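Local coordinates for protein purine nucleoside phosphorylase (Schistosoma mansoni, PDB 5KO5) that catalyses the phosphate-dependent cleavage of purine nucleosides, releasing the free base and ribose 1-phosphate, and here holds cytosine in its ligand pocket, at residues Arg103-Leu107 and Leu108-Val112; Met221-Val224 and Pro225-Ile229; Ser247-Asp250 and Ala251-Asp254; Ile257-Glu260 and Lys261-Val265. One frame throughout, in Å; residues are numbered along the deposited sequence.

The four contacts come in series along one chain of the phosphorylase superfamily, and each is one continuous stretch at a helix start or end or, in contact 3, a whole short helix. Contact 1 ends helix 95-108 and contact 2 starts helix 224-232; these two helices pack together, with Arg103 CG 4.1 Å from Ile229 CG2. Contact 3 takes in helix 247-252, and contact 4 starts helix 259-283; they touch where Ser247 OG lies 3.7 Å from Ile257 CD1. The centres of contacts 1 and 3 are about 41 Å apart, on opposite sides of the chain's centre. Met221, Ser247, Ile257 and Val262 place contacts 2, 3 and 4 at the cytosine pocket, whereas contact 1 contributes no residue to it.

Contact 1: Arg103-Leu107 and Leu108-Val112; sequences RVMKL and LGVRV. With EDO (1,2-ethanediol), chain E.
Met105 and Val110 meet across the end of helix 95-108, and the backbone bonds around them identify a Schellman motif. Gly109, with positive phi, is the first residue beyond the helical range. Its N donates to Lys106 O at 3.0 Å, from well above the carbonyl plane (63° out of it), while Val110 N reaches Met105 O at 3.0 Å. One residue earlier, Leu108 N closes the last regular helical bond, to Val104 O at 2.9 Å.

The apolar contacts follow the same turn. Val110 CG2 lies 3.8 Å from Met105 CB, the apolar contact that commonly accompanies a Schellman motif, between the residue after the glycine and the residue whose carbonyl it bonds. Val104 and Leu108 run side by side, Val104 CG1 4.0 Å from Leu108 CD1; the valine places that methyl anti to its own N (chi1 170°). Helix 9-23 touches both of these side chains, and strand 78-84 touches Met105 and Val110.

A water and an ethanediol, the latter probably from the crystallisation liquor, add further polar links. The water donates to Lys106 O and Val110 O. Lys106 NZ, on a chain bent at chi2 and chi4, donates to ethanediol O1 at 2.8 Å and has Cys233 O as its protein partner. Lys106 O thus takes Gly109 N and the water; Met105 O takes Val110 N and, weakly, Gly109 N. The chain can therefore turn toward strand 112-121 with both carbonyls satisfied.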
loop_
_atom_site.group_PDB
_atom_site.type_symbol
_atom_site.label_atom_id
_atom_site.label_comp_id
_atom_site.label_asym_id
_atom_site.label_seq_id
_atom_site.Cartn_x
_atom_site.Cartn_y
_atom_site.Cartn_z
ATOM N N ARG A 103 8.929 -15.475 -15.779
ATOM C CA ARG A 103 9.705 -16.671 -15.474
ATOM C C ARG A 103 9.711 -17.659 -16.635
ATOM O O ARG A 103 10.716 -18.348 -16.850
ATOM C CB ARG A 103 9.188 -17.282 -14.179
ATOM C CG ARG A 103 9.554 -16.382 -13.017
ATOM C CD ARG A 103 9.026 -16.849 -11.668
ATOM N NE ARG A 103 9.604 -15.992 -10.634
ATOM C CZ ARG A 103 9.162 -15.915 -9.388
ATOM N NH1 ARG A 103 8.138 -16.666 -8.992
ATOM N NH2 ARG A 103 9.743 -15.074 -8.540
ATOM N N VAL A 104 8.616 -17.729 -17.398
ATOM C CA VAL A 104 8.628 -18.512 -18.631
ATOM C C VAL A 104 9.647 -17.944 -19.610
ATOM O O VAL A 104 10.418 -18.691 -20.220
ATOM C CB VAL A 104 7.210 -18.582 -19.225
ATOM C CG1 VAL A 104 7.241 -19.171 -20.631
ATOM C CG2 VAL A 104 6.315 -19.414 -18.304
ATOM N N MET A 105 9.676 -16.616 -19.774
ATOM C CA MET A 105 10.723 -16.014 -20.596
ATOM C C MET A 105 12.102 -16.471 -20.150
ATOM O O MET A 105 12.944 -16.812 -20.985
ATOM C CB MET A 105 10.656 -14.491 -20.533
ATOM C CG MET A 105 9.495 -13.888 -21.285
ATOM S SD MET A 105 9.678 -12.099 -21.262
ATOM C CE MET A 105 8.217 -11.597 -22.180
ATOM N N LYS A 106 12.351 -16.494 -18.837
ATOM C CA LYS A 106 13.660 -16.914 -18.347
ATOM C C LYS A 106 13.969 -18.340 -18.783
ATOM O O LYS A 106 15.060 -18.620 -19.290
ATOM C CB LYS A 106 13.719 -16.788 -16.822
ATOM C CG LYS A 106 15.037 -17.294 -16.198
ATOM C CD LYS A 106 16.196 -16.327 -16.454
ATOM C CE LYS A 106 17.553 -16.903 -16.085
ATOM N NZ LYS A 106 17.690 -17.221 -14.648
ATOM N N LEU A 107 13.005 -19.254 -18.607
ATOM C CA LEU A 107 13.225 -20.643 -18.996
ATOM C C LEU A 107 13.370 -20.801 -20.502
ATOM O O LEU A 107 14.011 -21.754 -20.958
ATOM C CB LEU A 107 12.100 -21.538 -18.478
ATOM C CG LEU A 107 12.002 -21.586 -16.949
ATOM C CD1 LEU A 107 10.968 -22.604 -16.523
ATOM C CD2 LEU A 107 13.344 -21.893 -16.315
ATOM N N LEU A 108 12.780 -19.899 -21.285
ATOM C CA LEU A 108 12.955 -19.948 -22.733
ATOM C C LEU A 108 14.323 -19.461 -23.174
ATOM O O LEU A 108 14.701 -19.698 -24.329
ATOM C CB LEU A 108 11.878 -19.122 -23.443
ATOM C CG LEU A 108 10.443 -19.646 -23.373
ATOM C CD1 LEU A 108 9.467 -18.617 -23.928
ATOM C CD2 LEU A 108 10.310 -20.987 -24.094
ATOM N N GLY A 109 15.067 -18.797 -22.297
ATOM C CA GLY A 109 16.394 -18.313 -22.609
ATOM C C GLY A 109 16.550 -16.804 -22.647
ATOM O O GLY A 109 17.629 -16.327 -23.024
ATOM N N VAL A 110 15.515 -16.040 -22.282
ATOM C CA VAL A 110 15.599 -14.586 -22.344
ATOM C C VAL A 110 16.656 -14.086 -21.376
ATOM O O VAL A 110 16.670 -14.458 -20.195
ATOM C CB VAL A 110 14.226 -13.956 -22.063
ATOM C CG1 VAL A 110 14.360 -12.457 -21.780
ATOM C CG2 VAL A 110 13.290 -14.210 -23.240
ATOM N N ARG A 111 17.560 -13.241 -21.881
ATOM C CA ARG A 111 18.564 -12.591 -21.052
ATOM C C ARG A 111 18.350 -11.097 -20.890
ATOM O O ARG A 111 18.872 -10.521 -19.930
ATOM C CB ARG A 111 19.968 -12.821 -21.631
ATOM C CG ARG A 111 20.449 -14.260 -21.540
ATOM C CD ARG A 111 21.910 -14.370 -21.956
ATOM N NE ARG A 111 22.112 -14.024 -23.361
ATOM C CZ ARG A 111 22.035 -14.897 -24.359
ATOM N NH1 ARG A 111 21.755 -16.169 -24.107
ATOM N NH2 ARG A 111 22.236 -14.502 -25.610
ATOM N N VAL A 112 17.598 -10.463 -21.791
ATOM C CA VAL A 112 17.334 -9.030 -21.752
ATOM C C VAL A 112 15.850 -8.824 -22.008
ATOM O O VAL A 112 15.301 -9.397 -22.957
ATOM C CB VAL A 112 18.154 -8.287 -22.821
ATOM C CG1 VAL A 112 17.748 -6.815 -22.886
ATOM C CG2 VAL A 112 19.647 -8.433 -22.540
HETATM C C1 EDO E . 15.661 -20.324 -13.551
HETATM O O1 EDO E . 16.203 -19.076 -13.094
HETATM C C2 EDO E . 16.738 -21.159 -14.231
HETATM O O2 EDO E . 16.997 -20.658 -15.551
HETATM O O HOH W 1 17.498 -17.217 -19.643
#

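Contact 2: Met221-Val224 and Pro225-Ile229. With CYT (6-aminopyrimidin-2(1H)-one), chain B.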
loop_
_atom_site.group_PDB
_atom_site.type_symbol
_atom_site.label_atom_id
_atom_site.label_comp_id
_atom_site.label_asym_id
_atom_site.label_seq_id
_atom_site.Cartn_x
_atom_site.Cartn_y
_atom_site.Cartn_z
ATOM N N MET A 221 1.511 3.185 -14.093
ATOM C CA MET A 221 0.771 2.104 -13.448
ATOM C C MET A 221 1.293 0.717 -13.815
ATOM O O MET A 221 0.570 -0.275 -13.668
ATOM C CB MET A 221 -0.720 2.197 -13.766
ATOM C CG MET A 221 -1.346 3.540 -13.482
ATOM S SD MET A 221 -3.059 3.552 -14.038
ATOM C CE MET A 221 -3.405 5.306 -13.897
ATOM N N SER A 222 2.528 0.616 -14.279
ATOM C CA SER A 222 2.999 -0.669 -14.767
ATOM C C SER A 222 4.491 -0.769 -14.502
ATOM O O SER A 222 5.050 -0.001 -13.713
ATOM C CB SER A 222 2.697 -0.809 -16.268
ATOM O OG SER A 222 3.512 0.074 -17.011
ATOM N N THR A 223 5.117 -1.738 -15.171
ATOM C CA THR A 223 6.559 -1.806 -15.402
ATOM C C THR A 223 7.339 -2.306 -14.194
ATOM O O THR A 223 8.077 -3.285 -14.305
ATOM C CB THR A 223 7.083 -0.472 -15.924
ATOM O OG1 THR A 223 6.436 -0.202 -17.178
ATOM C CG2 THR A 223 8.591 -0.532 -16.145
ATOM N N VAL A 224 7.189 -1.657 -13.042
ATOM C CA VAL A 224 7.907 -2.040 -11.828
ATOM C C VAL A 224 7.695 -3.511 -11.455
ATOM O O VAL A 224 8.674 -4.186 -11.098
ATOM C CB VAL A 224 7.619 -1.051 -10.685
ATOM C CG1 VAL A 224 8.116 -1.587 -9.342
ATOM C CG2 VAL A 224 8.262 0.303 -10.997
ATOM N N PRO A 225 6.484 -4.076 -11.543
ATOM C CA PRO A 225 6.352 -5.511 -11.211
ATOM C C PRO A 225 7.180 -6.394 -12.125
ATOM O O PRO A 225 7.898 -7.284 -11.650
ATOM C CB PRO A 225 4.841 -5.774 -11.348
ATOM C CG PRO A 225 4.210 -4.398 -11.096
ATOM C CD PRO A 225 5.167 -3.436 -11.757
ATOM N N GLU A 226 7.149 -6.110 -13.427
ATOM C CA GLU A 226 7.915 -6.912 -14.375
ATOM C C GLU A 226 9.403 -6.735 -14.158
ATOM O O GLU A 226 10.163 -7.710 -14.252
ATOM C CB GLU A 226 7.560 -6.515 -15.810
ATOM C CG GLU A 226 6.160 -6.873 -16.221
ATOM C CD GLU A 226 5.204 -5.710 -16.117
ATOM O OE1 GLU A 226 5.299 -4.963 -15.130
ATOM O OE2 GLU A 226 4.354 -5.546 -17.023
ATOM N N VAL A 227 9.843 -5.498 -13.897
ATOM C CA VAL A 227 11.247 -5.228 -13.609
ATOM C C VAL A 227 11.725 -6.065 -12.434
ATOM O O VAL A 227 12.827 -6.631 -12.462
ATOM C CB VAL A 227 11.466 -3.725 -13.340
ATOM C CG1 VAL A 227 12.879 -3.483 -12.829
ATOM C CG2 VAL A 227 11.212 -2.905 -14.601
ATOM N N ILE A 228 10.912 -6.152 -11.379
ATOM C CA ILE A 228 11.329 -6.867 -10.181
ATOM C C ILE A 228 11.414 -8.361 -10.449
ATOM O O ILE A 228 12.371 -9.018 -10.032
ATOM C CB ILE A 228 10.395 -6.517 -9.015
ATOM C CG1 ILE A 228 10.692 -5.086 -8.565
ATOM C CG2 ILE A 228 10.537 -7.512 -7.856
ATOM C CD1 ILE A 228 9.700 -4.523 -7.532
ATOM N N ILE A 229 10.433 -8.924 -11.163
ATOM C CA ILE A 229 10.497 -10.354 -11.464
ATOM C C ILE A 229 11.705 -10.654 -12.340
ATOM O O ILE A 229 12.418 -11.641 -12.117
ATOM C CB ILE A 229 9.175 -10.849 -12.089
ATOM C CG1 ILE A 229 8.008 -10.656 -11.113
ATOM C CG2 ILE A 229 9.309 -12.327 -12.488
ATOM C CD1 ILE A 229 8.205 -11.310 -9.729
HETATM N N3 CYT B . -0.380 8.641 -15.891
HETATM C C4 CYT B . -0.389 9.450 -16.951
HETATM N N1 CYT B . -0.172 6.778 -17.351
HETATM C C2 CYT B . -0.287 7.297 -16.056
HETATM O O2 CYT B . -0.321 6.529 -15.090
HETATM N N4 CYT B . -0.497 10.764 -16.724
HETATM C C5 CYT B . -0.263 8.941 -18.280
HETATM C C6 CYT B . -0.165 7.612 -18.428
#
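With CG1 anti to its N (chi1 168°), Val224 reaches forward to Ile228, whose extended CG1-CD1 arm leads back from chi1 -72°; Val224 CG1 and Ile228 CD1 end 3.8 Å apart, the two side chains crossing obliquely. In Thr223 the methyl is the branch anti to N, and CG2 approaches Val227 CG2 at 3.9 Å. The same torsion sets Thr223 OG1 beside the backbone N, where it shares a hydrogen bond of 2.9 Å with Ser222 OG and another with Asn117 ND2.

This is the start of helix 224-232, after a short loop that follows strand 218-220. Thr223 stands at the N-cap. The hydroxyl makes no capping bond; as in any helix start, the N-cap carbonyl takes the first helical bond: Val227 N donates to Thr223 O at 2.9 Å, nearly straight at 167°, and Ile228 N to Val224 O at 3.0 Å. Pro225, lacking an N-H, fits in the first turn, where no donor to a preceding turn is needed.

Glu226, bent at chi2, sends OE2 into a salt bridge with Arg86. Ser222 packs against Arg86 and His88, an arrangement consistent with the phosphate site of related phosphorylases; an ethanediol, probably from the crystallisation liquor, lies nearby. Ahead of the helix, Met221 extends into the ligand pocket, where its CE comes 3.5 Å from cytosine O2. Phe161 of a second subunit packs on this methionine.

Contact 3: Ser247-Asp250 and Ala251-Asp254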
loop_
_atom_site.group_PDB
_atom_site.type_symbol
_atom_site.label_atom_id
_atom_site.label_comp_id
_atom_site.label_asym_id
_atom_site.label_seq_id
_atom_site.Cartn_x
_atom_site.Cartn_y
_atom_site.Cartn_z
ATOM N N SER A 247 1.962 16.218 -15.689
ATOM C CA SER A 247 0.864 16.303 -14.737
ATOM C C SER A 247 0.986 17.504 -13.816
ATOM O O SER A 247 -0.028 17.997 -13.316
ATOM C CB SER A 247 0.754 15.006 -13.938
ATOM O OG SER A 247 0.568 13.916 -14.826
ATOM N N ILE A 248 2.208 17.974 -13.557
ATOM C CA ILE A 248 2.374 19.159 -12.721
ATOM C C ILE A 248 1.867 20.390 -13.456
ATOM O O ILE A 248 1.114 21.200 -12.906
ATOM C CB ILE A 248 3.848 19.313 -12.296
ATOM C CG1 ILE A 248 4.255 18.215 -11.301
ATOM C CG2 ILE A 248 4.109 20.715 -11.724
ATOM C CD1 ILE A 248 3.513 18.257 -9.974
ATOM N N LEU A 249 2.262 20.531 -14.722
ATOM C CA LEU A 249 1.773 21.626 -15.545
ATOM C C LEU A 249 0.261 21.550 -15.708
ATOM O O LEU A 249 -0.435 22.567 -15.602
ATOM C CB LEU A 249 2.474 21.576 -16.903
ATOM C CG LEU A 249 2.684 22.843 -17.717
ATOM C CD1 LEU A 249 3.285 23.922 -16.847
ATOM C CD2 LEU A 249 3.607 22.519 -18.884
ATOM N N ASP A 250 -0.275 20.345 -15.940
ATOM C CA ASP A 250 -1.716 20.223 -16.130
ATOM C C ASP A 250 -2.472 20.626 -14.867
ATOM O O ASP A 250 -3.525 21.270 -14.947
ATOM C CB ASP A 250 -2.102 18.803 -16.540
ATOM C CG ASP A 250 -1.593 18.424 -17.920
ATOM O OD1 ASP A 250 -1.252 19.335 -18.713
ATOM O OD2 ASP A 250 -1.553 17.209 -18.199
ATOM N N ALA A 251 -1.955 20.252 -13.690
ATOM C CA ALA A 251 -2.594 20.687 -12.448
ATOM C C ALA A 251 -2.542 22.200 -12.297
ATOM O O ALA A 251 -3.512 22.818 -11.840
ATOM C CB ALA A 251 -1.948 19.996 -11.249
ATOM N N GLU A 252 -1.427 22.824 -12.700
ATOM C CA GLU A 252 -1.326 24.279 -12.617
ATOM C C GLU A 252 -2.312 24.970 -13.547
ATOM O O GLU A 252 -2.706 26.113 -13.289
ATOM C CB GLU A 252 0.094 24.740 -12.947
ATOM C CG GLU A 252 1.120 24.454 -11.867
ATOM C CD GLU A 252 2.543 24.706 -12.351
ATOM O OE1 GLU A 252 2.752 24.775 -13.578
ATOM O OE2 GLU A 252 3.456 24.835 -11.514
ATOM N N ASN A 253 -2.721 24.296 -14.622
ATOM C CA ASN A 253 -3.595 24.872 -15.630
ATOM C C ASN A 253 -4.993 24.261 -15.636
ATOM O O ASN A 253 -5.764 24.526 -16.563
ATOM C CB ASN A 253 -2.959 24.724 -17.010
ATOM C CG ASN A 253 -1.746 25.604 -17.194
ATOM O OD1 ASN A 253 -1.809 26.826 -17.018
ATOM N ND2 ASN A 253 -0.637 24.998 -17.611
ATOM N N ASP A 254 -5.335 23.451 -14.632
ATOM C CA ASP A 254 -6.653 22.813 -14.551
ATOM C C ASP A 254 -6.989 22.031 -15.820
ATOM O O ASP A 254 -8.103 22.113 -16.341
ATOM C CB ASP A 254 -7.760 23.822 -14.226
ATOM C CG ASP A 254 -7.638 24.399 -12.830
ATOM O OD1 ASP A 254 -7.302 23.641 -11.897
ATOM O OD2 ASP A 254 -7.884 25.615 -12.668
#
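Leu249 carries the main side-chain contacts with Glu252 and Asn253. Its CG stands anti to N (chi1 -152°), which swings the branch toward the following turn, and CD1 comes 3.4 Å from Glu252 OE1. Beside it, Asn253 points the same way, with ND2 4.0 Å from Leu249 CG. The Glu252 carboxylate spans Leu249 and Ile248, OE1 toward the leucine and OE2 4.2 Å from Ile248 CG2, crossing both side chains at a slant. Leu249, Glu252 and Asn253 are exposed and touch a crystal neighbour, so lattice contacts may influence their positions.

The backbone of helix 247-252 is held by Ala251 N to Ser247 O at 3.0 Å, the donor above the carbonyl plane (38° out of it), and by Glu252 N to Ile248 O at 3.0 Å. The pattern then weakens, as Asn253 N divides between Leu249 O and Asp250 O in two weak bonds. Asp254, at positive phi, ends the helix in a Schellman motif in which Val255 N turns back to Asp250 O and Asp254 N, weakly, to Ala251 O. Asp254 OD1 forms a salt bridge with Arg170 of a second subunit.

Toward the pocket, Asp250 OD2 and Ser247 OG both bond Asn245 ND2, and Ser247 OG bonds Glu203 OE2 as well. Since Asn245 OD1 and Glu203 OE2 bind cytosine, Asp250 probably acts as a second-shell residue, helping to fix how the Asn245 amide faces the base.

Contact 4: Ile257-Glu260 and Lys261-Val265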
loop_
_atom_site.group_PDB
_atom_site.type_symbol
_atom_site.label_atom_id
_atom_site.label_comp_id
_atom_site.label_asym_id
_atom_site.label_seq_id
_atom_site.Cartn_x
_atom_site.Cartn_y
_atom_site.Cartn_z
ATOM N N ILE A 257 -6.365 14.821 -17.362
ATOM C CA ILE A 257 -5.620 13.692 -17.916
ATOM C C ILE A 257 -6.636 12.707 -18.471
ATOM O O ILE A 257 -7.676 12.465 -17.846
ATOM C CB ILE A 257 -4.771 13.025 -16.817
ATOM C CG1 ILE A 257 -3.896 14.057 -16.083
ATOM C CG2 ILE A 257 -3.926 11.899 -17.406
ATOM C CD1 ILE A 257 -3.099 13.468 -14.916
ATOM N N ASN A 258 -6.352 12.125 -19.634
ATOM C CA ASN A 258 -7.375 11.363 -20.333
ATOM C C ASN A 258 -6.730 10.270 -21.181
ATOM O O ASN A 258 -5.736 10.521 -21.865
ATOM C CB ASN A 258 -8.187 12.351 -21.186
ATOM C CG ASN A 258 -9.162 11.674 -22.097
ATOM O OD1 ASN A 258 -8.828 11.343 -23.228
ATOM N ND2 ASN A 258 -10.387 11.479 -21.624
ATOM N N HIS A 259 -7.296 9.056 -21.134
ATOM C CA HIS A 259 -6.680 7.936 -21.850
ATOM C C HIS A 259 -6.682 8.156 -23.363
ATOM O O HIS A 259 -5.765 7.699 -24.057
ATOM C CB HIS A 259 -7.349 6.598 -21.475
ATOM C CG HIS A 259 -6.613 5.396 -21.987
ATOM N ND1 HIS A 259 -5.310 5.117 -21.636
ATOM C CD2 HIS A 259 -6.992 4.409 -22.834
ATOM C CE1 HIS A 259 -4.918 4.010 -22.240
ATOM N NE2 HIS A 259 -5.921 3.560 -22.973
ATOM N N GLU A 260 -7.709 8.828 -23.895
ATOM C CA GLU A 260 -7.716 9.131 -25.326
ATOM C C GLU A 260 -6.576 10.075 -25.691
ATOM O O GLU A 260 -5.927 9.905 -26.734
ATOM C CB GLU A 260 -9.069 9.711 -25.758
ATOM C CG GLU A 260 -10.266 8.787 -25.575
ATOM C CD GLU A 260 -10.846 8.842 -24.168
ATOM O OE1 GLU A 260 -10.447 8.013 -23.326
ATOM O OE2 GLU A 260 -11.696 9.721 -23.905
ATOM N N LYS A 261 -6.317 11.080 -24.852
ATOM C CA LYS A 261 -5.176 11.955 -25.098
ATOM C C LYS A 261 -3.870 11.192 -24.963
ATOM O O LYS A 261 -2.934 11.399 -25.749
ATOM C CB LYS A 261 -5.209 13.158 -24.151
ATOM C CG LYS A 261 -6.351 14.114 -24.450
ATOM C CD LYS A 261 -6.128 15.492 -23.843
ATOM C CE LYS A 261 -6.433 15.513 -22.357
ATOM N NZ LYS A 261 -6.281 16.886 -21.792
ATOM N N VAL A 262 -3.797 10.285 -23.988
ATOM C CA VAL A 262 -2.604 9.459 -23.825
ATOM C C VAL A 262 -2.350 8.650 -25.088
ATOM O O VAL A 262 -1.235 8.633 -25.618
ATOM C CB VAL A 262 -2.751 8.553 -22.589
ATOM C CG1 VAL A 262 -1.633 7.501 -22.542
ATOM C CG2 VAL A 262 -2.749 9.393 -21.314
ATOM N N LEU A 263 -3.387 7.978 -25.592
ATOM C CA LEU A 263 -3.220 7.132 -26.765
ATOM C C LEU A 263 -2.854 7.943 -28.000
ATOM O O LEU A 263 -2.179 7.428 -28.898
ATOM C CB LEU A 263 -4.485 6.313 -27.021
ATOM C CG LEU A 263 -4.744 5.176 -26.034
ATOM C CD1 LEU A 263 -6.031 4.449 -26.388
ATOM C CD2 LEU A 263 -3.557 4.214 -26.012
ATOM N N ALA A 264 -3.304 9.204 -28.080
ATOM C CA ALA A 264 -2.924 10.042 -29.216
ATOM C C ALA A 264 -1.437 10.370 -29.185
ATOM O O ALA A 264 -0.798 10.468 -30.239
ATOM C CB ALA A 264 -3.765 11.320 -29.235
ATOM N N VAL A 265 -0.867 10.553 -27.989
ATOM C CA VAL A 265 0.580 10.736 -27.895
ATOM C C VAL A 265 1.304 9.461 -28.310
ATOM O O VAL A 265 2.303 9.509 -29.037
ATOM C CB VAL A 265 0.988 11.214 -26.488
ATOM C CG1 VAL A 265 2.503 11.360 -26.405
ATOM C CG2 VAL A 265 0.320 12.541 -26.183
#
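Helix 259-283 begins with an N-cap in which the Asn258 side chain accepts backbone N-H groups of the first turn. Asn258 OD1 accepts from Lys261 N at 3.0 Å, in the carbonyl plane and on a lone pair, and takes a second, weak bond from Glu260 N. The amide gets there because CG stands anti to the backbone N (chi1 172°). Its other end is occupied too: Asn258 ND2 donates to Glu260 OE2 at 3.2 Å, with the oxygen close to the amide plane but the donor well above the carboxylate. Lys261 passes at about a right angle to the asparagine, CE 3.8 Å from Asn258 CB, and takes NZ back to Ser256 O.

The same first turn is closed by Val262 N to Asn258 O at 2.9 Å, followed by Leu263 N to His259 O at 2.8 Å. Along one side of the helix, His259 and Leu263 form a CH-pi contact: Leu263 CG sits 4.0 Å from the ring centroid, 23° off the normal, offset toward the rim, and Leu263 CD1 approaches His259 NE2 at 3.5 Å. The same histidine ring meets Phe161 of a second subunit, with planes at about 40°, so this helix start also lies at a subunit interface. Val262 is buried, its CG2 3.2 Å from Asn258 O, and together with Ile257 it touches the bound cytosine; Ile257 also packs on Tyr202 and Asn245 of the same pocket.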